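Local coordinates for protein cellulase CEL9M (Clostridium cellulolyticum, PDB 1IA6) that probably hydrolyses internal beta-1,4-glucosidic linkages in cellulose and related beta-glucans, as a family 9 glycoside hydrolase of the alpha-barrel type, at residues I14-A19 and H383-A388; S349-Y354 and G387-G392; W358-H363 and F399-N404; P362-A367 and T409-D414. One frame throughout, in Å; residues are numbered along the deposited sequence.

How the interactions relate
All four contacts lie on the same side of the chain's centre and tie the long loops around helices 365-368 and 406-409 to one another and to helices 6-15 and 413-429 of the alpha barrel. Interactions 1 and 2 share Gly387 and Ala388, with centres about 9 Å apart; interactions 3 and 4 share Pro362 and His363, with centres about 10 Å apart. Interaction 1 reaches back 364 residues to the N-terminal helix, whereas the other three join segments 33 to 42 residues apart; interaction 2 crosses interactions 3 and 4 along the chain. Interactions 3 and 4 hold Asp401 and Glu410, the predicted active-site acids, and Ile352 packs on Pro362 between interaction 2 and these two.

Interaction 1: residues I14-A19 and H383-A388; sequences IIFFDA and HLLTGA
Phe16, in the N-terminal helical segment 14-19 of the alpha barrel, packs against the type II beta turn from Leu385 to Ala388, with its CA 4.7 Å from the CA of Gly387. No hydrogen bond joins the two segments. The apolar part rests on Phe16 and Ala19. The Phe16 ring meets the turn obliquely: CD1 lies 3.5 Å from Ala388 CB, while CE1 touches the same methyl and comes within 4.1 Å of Leu385 CD1. Phe16 CG stands anti to the backbone N (chi1 163°), which carries the ring along the turn toward Leu385 and Ala388. Leu385 CD1 is wedged between the Phe16 ring and Ala19 CB. Ile15 makes a looser contact, its CG2 facing Thr386 CG2 at 4.4 Å.

Polar contact is limited to a CA-H...O approach, in which Phe16 CA lies 3.3 Å from Thr386 O; this oxygen also sits near the plane of the Phe16 ring, at its edge. The backbone of Gly387 lies against Phe16 CB, and its positive phi (86°) is that of the third residue of a type II turn. Beyond the turn, Gly387 O accepts a hydrogen bond from Asn416 ND2 of helix 413-429, and Phe16 touches Asn416 as well. The packing thus joins the N-terminal helical segment to the loop between helices 365-368 and 406-409, beside helix 413-429. Its tightest point is Ala19 CB against Leu385 CD1, at 3.4 Å closer than usual van der Waals contact.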
loop_
_atom_site.group_PDB
_atom_site.type_symbol
_atom_site.label_atom_id
_atom_site.label_comp_id
_atom_site.label_asym_id
_atom_site.label_seq_id
_atom_site.Cartn_x
_atom_site.Cartn_y
_atom_site.Cartn_z
ATOM N N ILE A 14 3.331 5.058 -9.962
ATOM C CA ILE A 14 2.058 5.703 -9.651
ATOM C C ILE A 14 1.021 5.291 -10.695
ATOM O O ILE A 14 -0.134 5.029 -10.372
ATOM C CB ILE A 14 2.196 7.234 -9.664
ATOM C CG1 ILE A 14 3.155 7.674 -8.555
ATOM C CG2 ILE A 14 0.823 7.886 -9.503
ATOM C CD1 ILE A 14 3.598 9.123 -8.672
ATOM N N ILE A 15 1.453 5.236 -11.952
ATOM C CA ILE A 15 0.584 4.852 -13.062
ATOM C C ILE A 15 0.004 3.450 -12.880
ATOM O O ILE A 15 -1.129 3.180 -13.285
ATOM C CB ILE A 15 1.360 4.923 -14.399
ATOM C CG1 ILE A 15 1.399 6.374 -14.887
ATOM C CG2 ILE A 15 0.736 4.002 -15.434
ATOM C CD1 ILE A 15 2.403 6.616 -16.014
ATOM N N PHE A 16 0.783 2.565 -12.271
ATOM C CA PHE A 16 0.347 1.192 -12.027
ATOM C C PHE A 16 -1.070 1.092 -11.464
ATOM O O PHE A 16 -1.858 0.258 -11.897
ATOM C CB PHE A 16 1.298 0.500 -11.046
ATOM C CG PHE A 16 0.727 -0.748 -10.437
ATOM C CD1 PHE A 16 0.583 -1.904 -11.193
ATOM C CD2 PHE A 16 0.289 -0.754 -9.113
ATOM C CE1 PHE A 16 0.011 -3.049 -10.645
ATOM C CE2 PHE A 16 -0.284 -1.891 -8.557
ATOM C CZ PHE A 16 -0.424 -3.041 -9.322
ATOM N N PHE A 17 -1.388 1.941 -10.493
ATOM C CA PHE A 17 -2.699 1.893 -9.859
ATOM C C PHE A 17 -3.882 1.997 -10.812
ATOM O O PHE A 17 -4.961 1.486 -10.515
ATOM C CB PHE A 17 -2.762 2.948 -8.756
ATOM C CG PHE A 17 -1.858 2.635 -7.597
ATOM C CD1 PHE A 17 -2.248 1.720 -6.623
ATOM C CD2 PHE A 17 -0.584 3.188 -7.521
ATOM C CE1 PHE A 17 -1.383 1.356 -5.592
ATOM C CE2 PHE A 17 0.289 2.831 -6.496
ATOM C CZ PHE A 17 -0.110 1.913 -5.530
ATOM N N ASP A 18 -3.676 2.636 -11.962
ATOM C CA ASP A 18 -4.731 2.762 -12.965
ATOM C C ASP A 18 -5.195 1.377 -13.431
ATOM O O ASP A 18 -6.356 1.194 -13.801
ATOM C CB ASP A 18 -4.224 3.548 -14.190
ATOM C CG ASP A 18 -4.428 5.050 -14.057
ATOM O OD1 ASP A 18 -4.794 5.515 -12.959
ATOM O OD2 ASP A 18 -4.215 5.769 -15.063
ATOM N N ALA A 19 -4.294 0.400 -13.412
ATOM C CA ALA A 19 -4.642 -0.947 -13.867
ATOM C C ALA A 19 -5.608 -1.676 -12.946
ATOM O O ALA A 19 -6.265 -2.631 -13.361
ATOM C CB ALA A 19 -3.376 -1.787 -14.047
ATOM N N HIS A 383 -1.173 -7.220 -22.486
ATOM C CA HIS A 383 -0.994 -5.795 -22.212
ATOM C C HIS A 383 0.175 -5.510 -21.268
ATOM O O HIS A 383 0.502 -6.327 -20.413
ATOM C CB HIS A 383 -2.285 -5.232 -21.619
ATOM C CG HIS A 383 -3.497 -5.510 -22.451
ATOM N ND1 HIS A 383 -3.681 -4.963 -23.703
ATOM C CD2 HIS A 383 -4.579 -6.292 -22.219
ATOM C CE1 HIS A 383 -4.824 -5.393 -24.206
ATOM N NE2 HIS A 383 -5.389 -6.202 -23.327
ATOM N N LEU A 384 0.800 -4.348 -21.432
ATOM C CA LEU A 384 1.933 -3.960 -20.595
ATOM C C LEU A 384 1.448 -3.338 -19.285
ATOM O O LEU A 384 0.811 -2.281 -19.287
ATOM C CB LEU A 384 2.826 -2.966 -21.343
ATOM C CG LEU A 384 4.099 -2.514 -20.614
ATOM C CD1 LEU A 384 5.027 -3.704 -20.411
ATOM C CD2 LEU A 384 4.802 -1.430 -21.416
ATOM N N LEU A 385 1.756 -3.999 -18.172
ATOM C CA LEU A 385 1.349 -3.533 -16.846
ATOM C C LEU A 385 2.406 -2.578 -16.282
ATOM O O LEU A 385 3.096 -2.882 -15.315
ATOM C CB LEU A 385 1.163 -4.741 -15.918
ATOM C CG LEU A 385 0.594 -4.528 -14.510
ATOM C CD1 LEU A 385 -0.788 -3.906 -14.595
ATOM C CD2 LEU A 385 0.517 -5.867 -13.790
ATOM N N THR A 386 2.506 -1.408 -16.900
ATOM C CA THR A 386 3.480 -0.393 -16.517
ATOM C C THR A 386 3.510 -0.042 -15.030
ATOM O O THR A 386 2.475 0.245 -14.431
ATOM C CB THR A 386 3.233 0.901 -17.313
ATOM O OG1 THR A 386 3.265 0.603 -18.716
ATOM C CG2 THR A 386 4.298 1.948 -16.990
ATOM N N GLY A 387 4.710 -0.076 -14.450
ATOM C CA GLY A 387 4.894 0.288 -13.051
ATOM C C GLY A 387 4.703 -0.763 -11.971
ATOM O O GLY A 387 4.973 -0.493 -10.801
ATOM N N ALA A 388 4.263 -1.960 -12.337
ATOM C CA ALA A 388 4.039 -2.999 -11.339
ATOM C C ALA A 388 5.323 -3.603 -10.781
ATOM O O ALA A 388 6.223 -3.976 -11.530
ATOM C CB ALA A 388 3.168 -4.116 -11.925
#

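Interaction 2: residues S349-Y354 and G387-G392; sequences SYIIGY and GALVGG
A single antiparallel beta bridge, Ile351 with Leu389, joins two loops of the family 9 catalytic module. Three backbone hydrogen bonds run along it. Val390 N donates to Tyr350 O at 3.2 Å, approaching nearly along the C=O axis (171°). Ile352 N gives to Ala388 O at 2.9 Å, and Gly387 N to Ile352 O at 2.8 Å, the last two donors tilted from the carbonyl planes. CA-H...O contacts supplement them, with Ile351 CA 3.3 Å from Ala388 O. A type II turn begins at the bridged residue, running from Ile351 to Tyr354; Gly353 takes its positive-phi position.

The side chains pack to the two sides of this backbone pairing. Val390 does double duty: its CG2 comes to the edge of the Tyr350 ring, 3.7 Å from CD1, and its CG1 lies 3.9 Å from Ile352 CD1. Both approaches are made at about a right angle. Ile352 CG1 is anti to the carbonyl carbon (chi1 -65°), extending CD1 over Val390 and Ala388, whose CB is 4.2 Å away. Ile351 instead uses its CG2 branch, laid against the bare backbone of Gly387. Leu389 CD1 reaches back to Tyr350 O.

Around the bridge, Asn416 of helix 413-429 also takes Leu389 N of 387-392 on its OD1. Leu389 and Tyr350 also touch helices 327-341 and 306-323, while Tyr354 reaches helix 6-15, leaving the paired loops buried among four helices.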
loop_
_atom_site.group_PDB
_atom_site.type_symbol
_atom_site.label_atom_id
_atom_site.label_comp_id
_atom_site.label_asym_id
_atom_site.label_seq_id
_atom_site.Cartn_x
_atom_site.Cartn_y
_atom_site.Cartn_z
ATOM N N SER A 349 14.884 -5.445 -14.693
ATOM C CA SER A 349 14.179 -4.472 -13.878
ATOM C C SER A 349 13.009 -5.229 -13.274
ATOM O O SER A 349 12.331 -5.976 -13.977
ATOM C CB SER A 349 13.638 -3.337 -14.740
ATOM O OG SER A 349 12.561 -2.691 -14.080
ATOM N N TYR A 350 12.775 -5.048 -11.980
ATOM C CA TYR A 350 11.662 -5.725 -11.332
ATOM C C TYR A 350 10.384 -4.898 -11.381
ATOM O O TYR A 350 9.359 -5.270 -10.799
ATOM C CB TYR A 350 12.042 -6.108 -9.903
ATOM C CG TYR A 350 12.932 -7.330 -9.893
ATOM C CD1 TYR A 350 12.441 -8.566 -10.309
ATOM C CD2 TYR A 350 14.278 -7.244 -9.534
ATOM C CE1 TYR A 350 13.264 -9.687 -10.372
ATOM C CE2 TYR A 350 15.115 -8.363 -9.593
ATOM C CZ TYR A 350 14.599 -9.579 -10.013
ATOM O OH TYR A 350 15.405 -10.694 -10.076
ATOM N N ILE A 351 10.457 -3.775 -12.090
ATOM C CA ILE A 351 9.297 -2.918 -12.295
ATOM C C ILE A 351 8.917 -3.129 -13.758
ATOM O O ILE A 351 9.689 -2.806 -14.661
ATOM C CB ILE A 351 9.623 -1.426 -12.076
ATOM C CG1 ILE A 351 9.990 -1.173 -10.611
ATOM C CG2 ILE A 351 8.420 -0.576 -12.454
ATOM C CD1 ILE A 351 10.383 0.266 -10.330
ATOM N N ILE A 352 7.740 -3.692 -13.998
ATOM C CA ILE A 352 7.305 -3.945 -15.367
ATOM C C ILE A 352 7.202 -2.652 -16.179
ATOM O O ILE A 352 6.714 -1.636 -15.687
ATOM C CB ILE A 352 5.945 -4.678 -15.380
ATOM C CG1 ILE A 352 6.108 -6.073 -14.765
ATOM C CG2 ILE A 352 5.410 -4.786 -16.808
ATOM C CD1 ILE A 352 4.806 -6.833 -14.617
ATOM N N GLY A 353 7.681 -2.693 -17.419
ATOM C CA GLY A 353 7.613 -1.522 -18.276
ATOM C C GLY A 353 8.711 -0.496 -18.067
ATOM O O GLY A 353 8.733 0.544 -18.731
ATOM N N TYR A 354 9.616 -0.777 -17.137
ATOM C CA TYR A 354 10.728 0.122 -16.853
ATOM C C TYR A 354 12.043 -0.624 -17.029
ATOM O O TYR A 354 12.127 -1.818 -16.757
ATOM C CB TYR A 354 10.624 0.662 -15.417
ATOM C CG TYR A 354 11.825 1.466 -14.960
ATOM C CD1 TYR A 354 13.012 0.836 -14.577
ATOM C CD2 TYR A 354 11.782 2.860 -14.928
ATOM C CE1 TYR A 354 14.122 1.574 -14.174
ATOM C CE2 TYR A 354 12.887 3.606 -14.526
ATOM C CZ TYR A 354 14.051 2.957 -14.153
ATOM O OH TYR A 354 15.146 3.690 -13.764
ATOM N N GLY A 387 4.710 -0.076 -14.450
ATOM C CA GLY A 387 4.894 0.288 -13.051
ATOM C C GLY A 387 4.703 -0.763 -11.971
ATOM O O GLY A 387 4.973 -0.493 -10.801
ATOM N N ALA A 388 4.263 -1.960 -12.337
ATOM C CA ALA A 388 4.039 -2.999 -11.339
ATOM C C ALA A 388 5.323 -3.603 -10.781
ATOM O O ALA A 388 6.223 -3.976 -11.530
ATOM C CB ALA A 388 3.168 -4.116 -11.925
ATOM N N LEU A 389 5.398 -3.687 -9.456
ATOM C CA LEU A 389 6.540 -4.303 -8.791
ATOM C C LEU A 389 6.161 -5.777 -8.628
ATOM O O LEU A 389 5.136 -6.094 -8.016
ATOM C CB LEU A 389 6.767 -3.672 -7.412
ATOM C CG LEU A 389 7.898 -4.274 -6.566
ATOM C CD1 LEU A 389 9.250 -3.962 -7.200
ATOM C CD2 LEU A 389 7.843 -3.705 -5.163
ATOM N N VAL A 390 6.962 -6.682 -9.180
ATOM C CA VAL A 390 6.649 -8.103 -9.056
ATOM C C VAL A 390 7.158 -8.685 -7.740
ATOM O O VAL A 390 7.915 -8.037 -7.017
ATOM C CB VAL A 390 7.235 -8.917 -10.232
ATOM C CG1 VAL A 390 6.612 -8.452 -11.538
ATOM C CG2 VAL A 390 8.743 -8.764 -10.278
ATOM N N GLY A 391 6.731 -9.907 -7.431
ATOM C CA GLY A 391 7.155 -10.549 -6.198
ATOM C C GLY A 391 8.655 -10.476 -5.982
ATOM O O GLY A 391 9.119 -10.021 -4.935
ATOM N N GLY A 392 9.423 -10.923 -6.972
ATOM C CA GLY A 392 10.867 -10.878 -6.842
ATOM C C GLY A 392 11.546 -12.232 -6.967
ATOM O O GLY A 392 10.883 -13.243 -7.187
#

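Interaction 3: residues W358-H363 and F399-N404; sequences WCIHPH and FLDDAN
Asp401, a predicted active-site residue of this family 9 module, is held by the backbone of the loop 358-363. Ile360 N donates to the syn lone pair of Asp401 OD2 at 3.0 Å (162°), and His361 N makes a weak, bent bond to Asp401 OD1 at 3.2 Å. Together the two amides probably limit rotation of the carboxylate; chi1 of Asp401 (-172°) sets CG opposite the backbone N and carries the group out to them. Water 1 bridges Asp401 OD2 (2.8 Å) and Trp358 O (3.1 Å). Ile360 CG1 leans on OD2 at 3.3 Å. His361 stands across the carboxylate, the two planes 79° apart, with OD1 in the ring plane at its edge. Over one face of that ring lies Asp402 CA in a CH-pi contact, 4.1 Å from the centroid.

Farther out, Ile360 is also tied by a backbone hydrogen bond to Ala381. Phe399 meets Tyr350 edge-to-face, and the edge of the Phe399 ring also takes a sulfur-aromatic contact, with Cys359 SG 4.2 Å from Phe399 CZ.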
loop_
_atom_site.group_PDB
_atom_site.type_symbol
_atom_site.label_atom_id
_atom_site.label_comp_id
_atom_site.label_asym_id
_atom_site.label_seq_id
_atom_site.Cartn_x
_atom_site.Cartn_y
_atom_site.Cartn_z
ATOM N N TRP A 358 12.110 -6.920 -18.473
ATOM C CA TRP A 358 11.149 -7.055 -17.384
ATOM C C TRP A 358 10.246 -8.283 -17.505
ATOM O O TRP A 358 10.191 -8.934 -18.549
ATOM C CB TRP A 358 10.301 -5.781 -17.282
ATOM C CG TRP A 358 9.535 -5.443 -18.529
ATOM C CD1 TRP A 358 8.449 -6.103 -19.027
ATOM C CD2 TRP A 358 9.782 -4.348 -19.418
ATOM N NE1 TRP A 358 8.001 -5.485 -20.169
ATOM C CE2 TRP A 358 8.801 -4.405 -20.432
ATOM C CE3 TRP A 358 10.735 -3.320 -19.456
ATOM C CZ2 TRP A 358 8.744 -3.473 -21.474
ATOM C CZ3 TRP A 358 10.677 -2.394 -20.493
ATOM C CH2 TRP A 358 9.687 -2.478 -21.487
ATOM N N CYS A 359 9.548 -8.591 -16.418
ATOM C CA CYS A 359 8.644 -9.738 -16.345
ATOM C C CYS A 359 7.549 -9.685 -17.412
ATOM O O CYS A 359 6.890 -8.661 -17.579
ATOM C CB CYS A 359 8.020 -9.781 -14.946
ATOM S SG CYS A 359 6.788 -11.074 -14.676
ATOM N N ILE A 360 7.351 -10.787 -18.133
ATOM C CA ILE A 360 6.328 -10.831 -19.175
ATOM C C ILE A 360 5.124 -11.690 -18.790
ATOM O O ILE A 360 4.149 -11.770 -19.543
ATOM C CB ILE A 360 6.897 -11.368 -20.514
ATOM C CG1 ILE A 360 7.392 -12.802 -20.334
ATOM C CG2 ILE A 360 8.021 -10.466 -21.000
ATOM C CD1 ILE A 360 7.871 -13.455 -21.624
ATOM N N HIS A 361 5.192 -12.315 -17.617
ATOM C CA HIS A 361 4.114 -13.171 -17.122
ATOM C C HIS A 361 3.537 -12.703 -15.781
ATOM O O HIS A 361 3.427 -13.494 -14.846
ATOM C CB HIS A 361 4.623 -14.609 -16.957
ATOM C CG HIS A 361 4.882 -15.319 -18.250
ATOM N ND1 HIS A 361 3.882 -15.924 -18.983
ATOM C CD2 HIS A 361 6.030 -15.525 -18.940
ATOM C CE1 HIS A 361 4.402 -16.472 -20.067
ATOM N NE2 HIS A 361 5.703 -16.245 -20.066
ATOM N N PRO A 362 3.159 -11.421 -15.663
ATOM C CA PRO A 362 2.606 -10.982 -14.375
ATOM C C PRO A 362 1.302 -11.712 -14.036
ATOM O O PRO A 362 0.492 -11.985 -14.921
ATOM C CB PRO A 362 2.389 -9.488 -14.588
ATOM C CG PRO A 362 2.049 -9.413 -16.061
ATOM C CD PRO A 362 3.078 -10.347 -16.669
ATOM N N HIS A 363 1.111 -12.040 -12.761
ATOM C CA HIS A 363 -0.108 -12.714 -12.329
ATOM C C HIS A 363 -1.170 -11.628 -12.174
ATOM O O HIS A 363 -1.457 -11.172 -11.069
ATOM C CB HIS A 363 0.127 -13.426 -10.997
ATOM C CG HIS A 363 -1.030 -14.261 -10.549
ATOM N ND1 HIS A 363 -1.572 -15.258 -11.330
ATOM C CD2 HIS A 363 -1.750 -14.247 -9.402
ATOM C CE1 HIS A 363 -2.578 -15.822 -10.684
ATOM N NE2 HIS A 363 -2.707 -15.226 -9.512
ATOM N N PHE A 399 15.294 -15.545 -10.829
ATOM C CA PHE A 399 13.917 -15.179 -11.128
ATOM C C PHE A 399 13.339 -16.128 -12.173
ATOM O O PHE A 399 13.967 -16.389 -13.198
ATOM C CB PHE A 399 13.843 -13.747 -11.662
ATOM C CG PHE A 399 12.437 -13.240 -11.827
ATOM C CD1 PHE A 399 11.691 -12.858 -10.721
ATOM C CD2 PHE A 399 11.851 -13.173 -13.086
ATOM C CE1 PHE A 399 10.375 -12.416 -10.865
ATOM C CE2 PHE A 399 10.537 -12.732 -13.239
ATOM C CZ PHE A 399 9.801 -12.355 -12.124
ATOM N N LEU A 400 12.144 -16.645 -11.906
ATOM C CA LEU A 400 11.481 -17.554 -12.833
ATOM C C LEU A 400 10.293 -16.831 -13.455
ATOM O O LEU A 400 9.232 -16.712 -12.841
ATOM C CB LEU A 400 11.009 -18.811 -12.096
ATOM C CG LEU A 400 12.110 -19.627 -11.406
ATOM C CD1 LEU A 400 11.491 -20.807 -10.664
ATOM C CD2 LEU A 400 13.118 -20.112 -12.442
ATOM N N ASP A 401 10.486 -16.343 -14.674
ATOM C CA ASP A 401 9.445 -15.615 -15.382
ATOM C C ASP A 401 8.559 -16.559 -16.187
ATOM O O ASP A 401 8.775 -16.761 -17.382
ATOM C CB ASP A 401 10.085 -14.573 -16.307
ATOM C CG ASP A 401 9.069 -13.633 -16.928
ATOM O OD1 ASP A 401 7.877 -13.703 -16.558
ATOM O OD2 ASP A 401 9.465 -12.816 -17.785
ATOM N N ASP A 402 7.567 -17.145 -15.525
ATOM C CA ASP A 402 6.650 -18.054 -16.199
ATOM C C ASP A 402 5.255 -18.057 -15.579
ATOM O O ASP A 402 5.041 -17.552 -14.478
ATOM C CB ASP A 402 7.221 -19.476 -16.232
ATOM C CG ASP A 402 7.409 -20.063 -14.854
ATOM O OD1 ASP A 402 7.820 -21.240 -14.764
ATOM O OD2 ASP A 402 7.146 -19.351 -13.861
ATOM N N ALA A 403 4.319 -18.649 -16.313
ATOM C CA ALA A 403 2.908 -18.731 -15.946
ATOM C C ALA A 403 2.475 -19.073 -14.515
ATOM O O ALA A 403 1.772 -18.286 -13.879
ATOM C CB ALA A 403 2.204 -19.677 -16.915
ATOM N N ASN A 404 2.882 -20.231 -14.005
ATOM C CA ASN A 404 2.437 -20.660 -12.676
ATOM C C ASN A 404 3.239 -20.257 -11.433
ATOM O O ASN A 404 2.781 -20.483 -10.313
ATOM C CB ASN A 404 2.260 -22.182 -12.673
ATOM C CG ASN A 404 1.234 -22.648 -11.656
ATOM O OD1 ASN A 404 1.458 -23.616 -10.927
ATOM N ND2 ASN A 404 0.093 -21.968 -11.614
HETATM O O HOH W 1 11.920 -11.511 -18.119
HETATM O O HOH W 2 2.284 -15.599 -13.575
#

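Interaction 4: residues P362-A367 and T409-D414; sequences PHHRAA and TEVALD
His363 and Glu410 lie side by side and point the same way, ring and carboxylate planes 53° apart. Glu410 OE2 comes to the edge of the imidazole, 3.8 Å from CD2, a contact with a ring carbon; NE2 is farther off, at 4.6 Å. The glutamate reaches this place through a bend at chi2 (-135°), which turns the carboxylate back along the histidine although its CB points away. Its other oxygen, OE1, accepts a hydrogen bond from Trp304 NE1, which restrains the group. The imidazole of His363 also meets the rings of Tyr406 and Trp129.

Behind these side chains the backbones are stitched together. His363 N donates to Thr409 O at 3.0 Å in an almost straight bond (177°), the donor lying above the carbonyl plane. Water 3 bridges the next step, 2.7 Å from His363 O and accepting from Val411 N at 3.1 Å.

His364 and Val411 cross at about a right angle, with Val411 CG2 at the edge of the imidazole, 3.9 Å from CD2. Both ring nitrogens are engaged: ND1 accepts from Ala367 N, which lies in the ring plane, at 3.0 Å, an N-cap bond for helix 365-368, and NE2 is hydrogen-bonded to Asn20 OD1. Val411 CG1 meets Pro362 CB more loosely. The arrangement belongs to the predicted family 9 catalytic centre, where Glu410 is a predicted active-site residue and the Thr409 side chain lies about 4 Å from that of Asp401.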
loop_
_atom_site.group_PDB
_atom_site.type_symbol
_atom_site.label_atom_id
_atom_site.label_comp_id
_atom_site.label_asym_id
_atom_site.label_seq_id
_atom_site.Cartn_x
_atom_site.Cartn_y
_atom_site.Cartn_z
ATOM N N PRO A 362 3.159 -11.421 -15.663
ATOM C CA PRO A 362 2.606 -10.982 -14.375
ATOM C C PRO A 362 1.302 -11.712 -14.036
ATOM O O PRO A 362 0.492 -11.985 -14.921
ATOM C CB PRO A 362 2.389 -9.488 -14.588
ATOM C CG PRO A 362 2.049 -9.413 -16.061
ATOM C CD PRO A 362 3.078 -10.347 -16.669
ATOM N N HIS A 363 1.111 -12.040 -12.761
ATOM C CA HIS A 363 -0.108 -12.714 -12.329
ATOM C C HIS A 363 -1.170 -11.628 -12.174
ATOM O O HIS A 363 -1.457 -11.172 -11.069
ATOM C CB HIS A 363 0.127 -13.426 -10.997
ATOM C CG HIS A 363 -1.030 -14.261 -10.549
ATOM N ND1 HIS A 363 -1.572 -15.258 -11.330
ATOM C CD2 HIS A 363 -1.750 -14.247 -9.402
ATOM C CE1 HIS A 363 -2.578 -15.822 -10.684
ATOM N NE2 HIS A 363 -2.707 -15.226 -9.512
ATOM N N HIS A 364 -1.743 -11.213 -13.298
ATOM C CA HIS A 364 -2.739 -10.147 -13.312
ATOM C C HIS A 364 -3.748 -10.440 -14.423
ATOM O O HIS A 364 -3.399 -10.483 -15.602
ATOM C CB HIS A 364 -2.014 -8.815 -13.544
ATOM C CG HIS A 364 -2.867 -7.599 -13.346
ATOM N ND1 HIS A 364 -3.686 -7.094 -14.333
ATOM C CD2 HIS A 364 -2.996 -6.764 -12.288
ATOM C CE1 HIS A 364 -4.280 -5.998 -13.892
ATOM N NE2 HIS A 364 -3.878 -5.776 -12.654
ATOM N N ARG A 365 -5.003 -10.644 -14.040
ATOM C CA ARG A 365 -6.041 -10.973 -15.010
ATOM C C ARG A 365 -6.245 -9.960 -16.134
ATOM O O ARG A 365 -6.237 -10.330 -17.308
ATOM C CB ARG A 365 -7.363 -11.236 -14.279
ATOM C CG ARG A 365 -7.341 -12.539 -13.487
ATOM C CD ARG A 365 -8.536 -12.679 -12.558
ATOM N NE ARG A 365 -8.548 -13.984 -11.897
ATOM C CZ ARG A 365 -7.693 -14.369 -10.955
ATOM N NH1 ARG A 365 -6.733 -13.554 -10.534
ATOM N NH2 ARG A 365 -7.795 -15.585 -10.433
ATOM N N ALA A 366 -6.425 -8.690 -15.789
ATOM C CA ALA A 366 -6.642 -7.669 -16.812
ATOM C C ALA A 366 -5.462 -7.550 -17.781
ATOM O O ALA A 366 -5.653 -7.550 -19.000
ATOM C CB ALA A 366 -6.923 -6.319 -16.155
ATOM N N ALA A 367 -4.248 -7.452 -17.246
ATOM C CA ALA A 367 -3.056 -7.332 -18.086
ATOM C C ALA A 367 -2.834 -8.572 -18.953
ATOM O O ALA A 367 -2.440 -8.462 -20.113
ATOM C CB ALA A 367 -1.818 -7.073 -17.220
ATOM N N THR A 409 5.938 -13.812 -9.792
ATOM C CA THR A 409 5.183 -12.882 -10.625
ATOM C C THR A 409 3.971 -12.162 -10.055
ATOM O O THR A 409 3.282 -11.455 -10.788
ATOM C CB THR A 409 4.736 -13.591 -11.899
ATOM O OG1 THR A 409 3.867 -14.672 -11.549
ATOM C CG2 THR A 409 5.946 -14.140 -12.649
ATOM N N GLU A 410 3.695 -12.327 -8.768
ATOM C CA GLU A 410 2.551 -11.643 -8.186
ATOM C C GLU A 410 2.768 -10.136 -8.143
ATOM O O GLU A 410 3.900 -9.667 -8.035
ATOM C CB GLU A 410 2.274 -12.154 -6.770
ATOM C CG GLU A 410 1.277 -13.301 -6.730
ATOM C CD GLU A 410 0.250 -13.128 -5.631
ATOM O OE1 GLU A 410 0.640 -13.122 -4.443
ATOM O OE2 GLU A 410 -0.951 -12.992 -5.955
ATOM N N VAL A 411 1.673 -9.392 -8.261
ATOM C CA VAL A 411 1.687 -7.929 -8.201
ATOM C C VAL A 411 0.514 -7.563 -7.291
ATOM O O VAL A 411 -0.451 -8.315 -7.206
ATOM C CB VAL A 411 1.469 -7.288 -9.591
ATOM C CG1 VAL A 411 2.594 -7.699 -10.532
ATOM C CG2 VAL A 411 0.112 -7.704 -10.160
ATOM N N ALA A 412 0.587 -6.425 -6.607
ATOM C CA ALA A 412 -0.501 -6.049 -5.708
ATOM C C ALA A 412 -0.426 -4.602 -5.261
ATOM O O ALA A 412 0.626 -3.970 -5.338
ATOM C CB ALA A 412 -0.490 -6.958 -4.486
ATOM N N LEU A 413 -1.553 -4.087 -4.779
ATOM C CA LEU A 413 -1.615 -2.714 -4.298
ATOM C C LEU A 413 -0.572 -2.451 -3.214
ATOM O O LEU A 413 0.167 -1.471 -3.289
ATOM C CB LEU A 413 -2.996 -2.406 -3.714
ATOM C CG LEU A 413 -4.217 -2.396 -4.631
ATOM C CD1 LEU A 413 -5.462 -2.052 -3.806
ATOM C CD2 LEU A 413 -4.018 -1.387 -5.748
ATOM N N ASP A 414 -0.510 -3.325 -2.210
ATOM C CA ASP A 414 0.428 -3.118 -1.114
ATOM C C ASP A 414 1.894 -3.205 -1.536
ATOM O O ASP A 414 2.766 -2.640 -0.878
ATOM C CB ASP A 414 0.130 -4.072 0.056
ATOM C CG ASP A 414 0.565 -5.501 -0.208
ATOM O OD1 ASP A 414 -0.048 -6.179 -1.061
ATOM O OD2 ASP A 414 1.525 -5.951 0.451
HETATM O O HOH W 3 -1.005 -10.985 -8.418
#